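Local coordinates for methyltransferase-like protein 13 (Homo sapiens, PDB 5WCJ) that methylates translation elongation factor 1-alpha, trimethylating its N terminus through the C-terminal Rossmann-fold domain present here and dimethylating a lysine through its N-terminal part, at residues A[34-39]-A[218-223]; A[61-66]-A[223-228]. All coordinates share one frame; numbering follows the deposited sequence.

Contact 1: A[34-39]-A[218-223]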
loop_
_atom_site.group_PDB
_atom_site.type_symbol
_atom_site.label_atom_id
_atom_site.label_comp_id
_atom_site.label_asym_id
_atom_site.label_seq_id
_atom_site.Cartn_x
_atom_site.Cartn_y
_atom_site.Cartn_z
ATOM N N ARG A 34 -4.480 13.923 2.036
ATOM C CA ARG A 34 -5.483 15.015 1.926
ATOM C C ARG A 34 -6.506 14.948 3.051
ATOM O O ARG A 34 -6.539 13.974 3.805
ATOM C CB ARG A 34 -6.232 14.955 0.577
ATOM N N ASN A 35 -7.345 15.981 3.146
ATOM C CA ASN A 35 -8.412 16.040 4.155
ATOM C C ASN A 35 -9.033 14.648 4.396
ATOM O O ASN A 35 -9.621 14.079 3.479
ATOM C CB ASN A 35 -9.502 17.031 3.724
ATOM N N PRO A 36 -8.873 14.084 5.613
ATOM C CA PRO A 36 -9.353 12.719 5.910
ATOM C C PRO A 36 -10.880 12.583 5.925
ATOM O O PRO A 36 -11.400 11.466 5.794
ATOM C CB PRO A 36 -8.774 12.430 7.298
ATOM C CG PRO A 36 -8.600 13.769 7.913
ATOM C CD PRO A 36 -8.317 14.742 6.810
ATOM N N GLU A 37 -11.577 13.706 6.106
ATOM C CA GLU A 37 -13.004 13.795 5.815
ATOM C C GLU A 37 -13.218 13.466 4.344
ATOM O O GLU A 37 -13.980 12.550 4.008
ATOM C CB GLU A 37 -13.540 15.197 6.127
ATOM N N LEU A 38 -12.511 14.185 3.475
ATOM C CA LEU A 38 -12.624 13.938 2.042
ATOM C C LEU A 38 -12.206 12.533 1.636
ATOM O O LEU A 38 -12.802 11.970 0.734
ATOM C CB LEU A 38 -11.840 14.964 1.208
ATOM C CG LEU A 38 -12.464 16.335 0.936
ATOM C CD1 LEU A 38 -11.772 16.942 -0.275
ATOM C CD2 LEU A 38 -13.972 16.283 0.714
ATOM N N LEU A 39 -11.209 11.972 2.321
ATOM C CA LEU A 39 -10.609 10.671 1.985
ATOM C C LEU A 39 -11.605 9.518 1.831
ATOM O O LEU A 39 -11.473 8.708 0.922
ATOM C CB LEU A 39 -9.563 10.324 3.044
ATOM C CG LEU A 39 -8.569 9.194 2.846
ATOM C CD1 LEU A 39 -7.658 9.482 1.665
ATOM C CD2 LEU A 39 -7.755 9.041 4.123
ATOM N N ALA A 218 -3.572 12.868 11.174
ATOM C CA ALA A 218 -3.550 11.512 11.740
ATOM C C ALA A 218 -4.708 11.253 12.689
ATOM O O ALA A 218 -5.338 10.216 12.623
ATOM C CB ALA A 218 -2.235 11.222 12.455
ATOM N N GLN A 219 -4.982 12.189 13.587
ATOM C CA GLN A 219 -6.037 11.973 14.586
ATOM C C GLN A 219 -7.428 11.912 13.950
ATOM O O GLN A 219 -8.269 11.118 14.358
ATOM C CB GLN A 219 -5.970 13.049 15.672
ATOM C CG GLN A 219 -4.713 12.903 16.525
ATOM C CD GLN A 219 -4.516 14.030 17.519
ATOM O OE1 GLN A 219 -5.009 15.146 17.332
ATOM N NE2 GLN A 219 -3.771 13.743 18.581
ATOM N N ALA A 220 -7.650 12.749 12.950
ATOM C CA ALA A 220 -8.884 12.730 12.181
ATOM C C ALA A 220 -9.111 11.376 11.479
ATOM O O ALA A 220 -10.213 10.837 11.526
ATOM C CB ALA A 220 -8.873 13.859 11.170
ATOM N N LEU A 221 -8.057 10.812 10.879
ATOM C CA LEU A 221 -8.168 9.507 10.225
ATOM C C LEU A 221 -8.554 8.415 11.195
ATOM O O LEU A 221 -9.442 7.630 10.900
ATOM C CB LEU A 221 -6.866 9.124 9.500
ATOM C CG LEU A 221 -6.897 7.850 8.639
ATOM C CD1 LEU A 221 -8.075 7.801 7.675
ATOM C CD2 LEU A 221 -5.594 7.717 7.879
ATOM N N GLU A 222 -7.911 8.375 12.365
ATOM C CA GLU A 222 -8.165 7.303 13.343
ATOM C C GLU A 222 -9.581 7.358 13.937
ATOM O O GLU A 222 -10.122 6.323 14.332
ATOM C CB GLU A 222 -7.139 7.329 14.480
ATOM N N ARG A 223 -10.157 8.559 14.000
ATOM C CA ARG A 223 -11.516 8.766 14.522
ATOM C C ARG A 223 -12.551 8.088 13.626
ATOM O O ARG A 223 -13.462 7.417 14.113
ATOM C CB ARG A 223 -11.838 10.264 14.623
#

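Contact 2: A[61-66]-A[223-228]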
loop_
_atom_site.group_PDB
_atom_site.type_symbol
_atom_site.label_atom_id
_atom_site.label_comp_id
_atom_site.label_asym_id
_atom_site.label_seq_id
_atom_site.Cartn_x
_atom_site.Cartn_y
_atom_site.Cartn_z
ATOM N N HIS A 61 -10.793 -2.052 1.441
ATOM C CA HIS A 61 -12.018 -2.274 0.657
ATOM C C HIS A 61 -13.247 -2.043 1.516
ATOM O O HIS A 61 -14.165 -1.355 1.106
ATOM C CB HIS A 61 -12.040 -3.697 0.115
ATOM C CG HIS A 61 -13.316 -4.070 -0.567
ATOM N ND1 HIS A 61 -13.572 -3.758 -1.886
ATOM C CD2 HIS A 61 -14.400 -4.749 -0.120
ATOM C CE1 HIS A 61 -14.763 -4.227 -2.222
ATOM N NE2 HIS A 61 -15.289 -4.829 -1.167
ATOM N N ASP A 62 -13.244 -2.610 2.711
ATOM C CA ASP A 62 -14.409 -2.544 3.634
ATOM C C ASP A 62 -14.617 -1.183 4.284
ATOM O O ASP A 62 -15.761 -0.805 4.563
ATOM C CB ASP A 62 -14.283 -3.598 4.747
ATOM C CG ASP A 62 -14.532 -5.030 4.254
ATOM O OD1 ASP A 62 -15.037 -5.233 3.129
ATOM O OD2 ASP A 62 -14.232 -5.960 5.025
ATOM N N HIS A 63 -13.538 -0.451 4.562
ATOM C CA HIS A 63 -13.647 0.830 5.264
ATOM C C HIS A 63 -13.665 2.050 4.337
ATOM O O HIS A 63 -14.101 3.123 4.753
ATOM C CB HIS A 63 -12.539 0.964 6.311
ATOM C CG HIS A 63 -12.791 0.148 7.532
ATOM N ND1 HIS A 63 -12.529 -1.207 7.590
ATOM C CD2 HIS A 63 -13.349 0.480 8.721
ATOM C CE1 HIS A 63 -12.885 -1.667 8.778
ATOM N NE2 HIS A 63 -13.378 -0.663 9.482
ATOM N N PHE A 64 -13.171 1.889 3.112
ATOM C CA PHE A 64 -13.165 2.959 2.131
ATOM C C PHE A 64 -14.043 2.536 0.946
ATOM O O PHE A 64 -13.549 1.977 -0.043
ATOM C CB PHE A 64 -11.721 3.274 1.688
ATOM C CG PHE A 64 -10.837 3.793 2.796
ATOM C CD1 PHE A 64 -10.297 2.930 3.739
ATOM C CD2 PHE A 64 -10.522 5.143 2.883
ATOM C CE1 PHE A 64 -9.483 3.395 4.753
ATOM C CE2 PHE A 64 -9.692 5.617 3.892
ATOM C CZ PHE A 64 -9.187 4.746 4.842
ATOM N N PRO A 65 -15.358 2.821 1.011
ATOM C CA PRO A 65 -16.270 2.310 -0.028
ATOM C C PRO A 65 -16.011 2.791 -1.472
ATOM O O PRO A 65 -16.464 2.155 -2.420
ATOM C CB PRO A 65 -17.666 2.744 0.482
ATOM C CG PRO A 65 -17.405 3.869 1.406
ATOM C CD PRO A 65 -16.083 3.580 2.058
ATOM N N LYS A 66 -15.253 3.863 -1.648
ATOM C CA LYS A 66 -14.862 4.309 -2.979
ATOM C C LYS A 66 -13.411 3.952 -3.361
ATOM O O LYS A 66 -12.912 4.451 -4.357
ATOM C CB LYS A 66 -15.058 5.820 -3.096
ATOM C CG LYS A 66 -16.516 6.221 -2.944
ATOM C CD LYS A 66 -16.639 7.728 -3.115
ATOM C CE LYS A 66 -18.055 8.205 -2.870
ATOM N NZ LYS A 66 -18.218 9.585 -3.366
ATOM N N ARG A 223 -10.157 8.559 14.000
ATOM C CA ARG A 223 -11.516 8.766 14.522
ATOM C C ARG A 223 -12.551 8.088 13.626
ATOM O O ARG A 223 -13.462 7.417 14.113
ATOM C CB ARG A 223 -11.838 10.264 14.623
ATOM N N THR A 224 -12.387 8.261 12.317
ATOM C CA THR A 224 -13.281 7.648 11.333
ATOM C C THR A 224 -13.134 6.112 11.313
ATOM O O THR A 224 -14.122 5.393 11.375
ATOM C CB THR A 224 -13.052 8.234 9.926
ATOM O OG1 THR A 224 -11.754 7.865 9.455
ATOM C CG2 THR A 224 -13.172 9.759 9.941
ATOM N N LEU A 225 -11.905 5.613 11.285
ATOM C CA LEU A 225 -11.671 4.158 11.201
ATOM C C LEU A 225 -12.073 3.340 12.446
ATOM O O LEU A 225 -12.276 2.121 12.351
ATOM C CB LEU A 225 -10.207 3.879 10.851
ATOM C CG LEU A 225 -9.783 4.475 9.506
ATOM C CD1 LEU A 225 -8.306 4.238 9.271
ATOM C CD2 LEU A 225 -10.630 3.913 8.370
ATOM N N ARG A 226 -12.161 4.010 13.597
ATOM C CA ARG A 226 -12.659 3.406 14.834
ATOM C C ARG A 226 -14.201 3.403 14.883
ATOM O O ARG A 226 -14.793 2.508 15.502
ATOM C CB ARG A 226 -12.094 4.144 16.056
ATOM N N LYS A 227 -14.831 4.404 14.249
ATOM C CA LYS A 227 -16.297 4.511 14.150
ATOM C C LYS A 227 -16.936 3.200 13.642
ATOM O O LYS A 227 -16.566 2.720 12.564
ATOM C CB LYS A 227 -16.697 5.679 13.228
ATOM C CG LYS A 227 -18.185 5.773 12.914
ATOM N N PRO A 228 -17.888 2.616 14.414
ATOM C CA PRO A 228 -18.470 1.340 13.979
ATOM C C PRO A 228 -19.514 1.533 12.873
ATOM O O PRO A 228 -20.010 2.649 12.683
ATOM C CB PRO A 228 -19.115 0.785 15.265
ATOM C CG PRO A 228 -19.237 1.942 16.213
ATOM C CD PRO A 228 -18.616 3.160 15.581
#

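Contact 1: A[34-39]-A[218-223]
Pro36 turns its ring toward the side of helix 211-226, where CG sits 3.3 Å from Ala220 CB, closer than carbon atoms usually pack. The ring touches with its CB-CG side: CB also lies 4.1 Å from Ala220 CB and 4.0 Å from the backbone N of Leu221, so the proline covers the junction between these two residues. Ala220 answers with its methyl alone, which lets the two backbones come as near as 5.5 Å between the CA atoms of Pro36 and Leu221. One turn further along helix 36-41, Leu39 makes the second point of contact. Its CG stands anti to the backbone N (chi1 -167°), and CD2 reaches Leu221 CD1 at 3.8 Å. Leu221 has a similar first torsion, -173°, yet the two leucine side chains cross obliquely and meet through one methyl each. Both leucines are buried: Leu39 also packs on Leu30 and Leu33, and Leu221 on Ala31. The short helix before the first strand of the methyltransferase sheet is thereby set against the C-terminal half of helix 211-226. With no hydrogen bond between the segments, their direct contact is apolar and depends on the fit of a proline ring, an alanine methyl and two leucine branches.

Contact 2: A[61-66]-A[223-228]
The phenyl ring of Phe64 and the imidazole of His63 both come up to Leu225, at different atoms, each obliquely: CD2 at the phenyl, the backbone O at the imidazole. Leu225 CD2 lies at the outer end of the Phe64 ring, 3.8 Å from CE1 and 3.9 Å from CZ, and the two side chains cross at about a right angle. Leu225 O stands 4.1 Å from both CD2 and NE2 of the His63 ring, too far for a hydrogen bond. The imidazole has its main partners in its own helix, with ND1 hydrogen-bonded to Phe59 O and the ring stacked on that of Phe59, which together fix its rotation. His63 adds an aliphatic touch, its CB lying 4.1 Å from Leu225 CD2. This is where helix 55-63, which follows the first strand of the Rossmann-like methyltransferase fold, ends and the chain turns into strand 67-73; helix 211-226 follows strand 197-202, the last strand along the chain, and packs here close to its own end. Phe64 is the first residue to leave helical geometry, and its CG lies beside the backbone N (chi1 -63°), with the ring reaching Leu225. The ring is buried, also touching Leu30 and Leu40. Leu225 itself starts from a CB that does not point at the other segment; with CG anti to the carbonyl carbon (chi1 -60°), its CD2 branch extends to Phe64.

After helix 21-28 the chain forms helix 36-41, then strand 44-49, helix 55-63 and, after the turn at Phe64, strand 67-73. It runs through the rest of the sheet before helix 211-226 returns to these early elements. Contact 1 closes a loop with 178 residues between its segments, and contact 2 one with 156. The loops cross, because segments 34-39 and 61-66 are met in the same order by 218-223 and 223-228, consecutive on one helix. Helix 211-226 thus ties down two early helices at successive positions. The contacts' centres are 10 Å apart, and Leu39 CG packs 3.9 Å from Phe64 CE2, joining them directly.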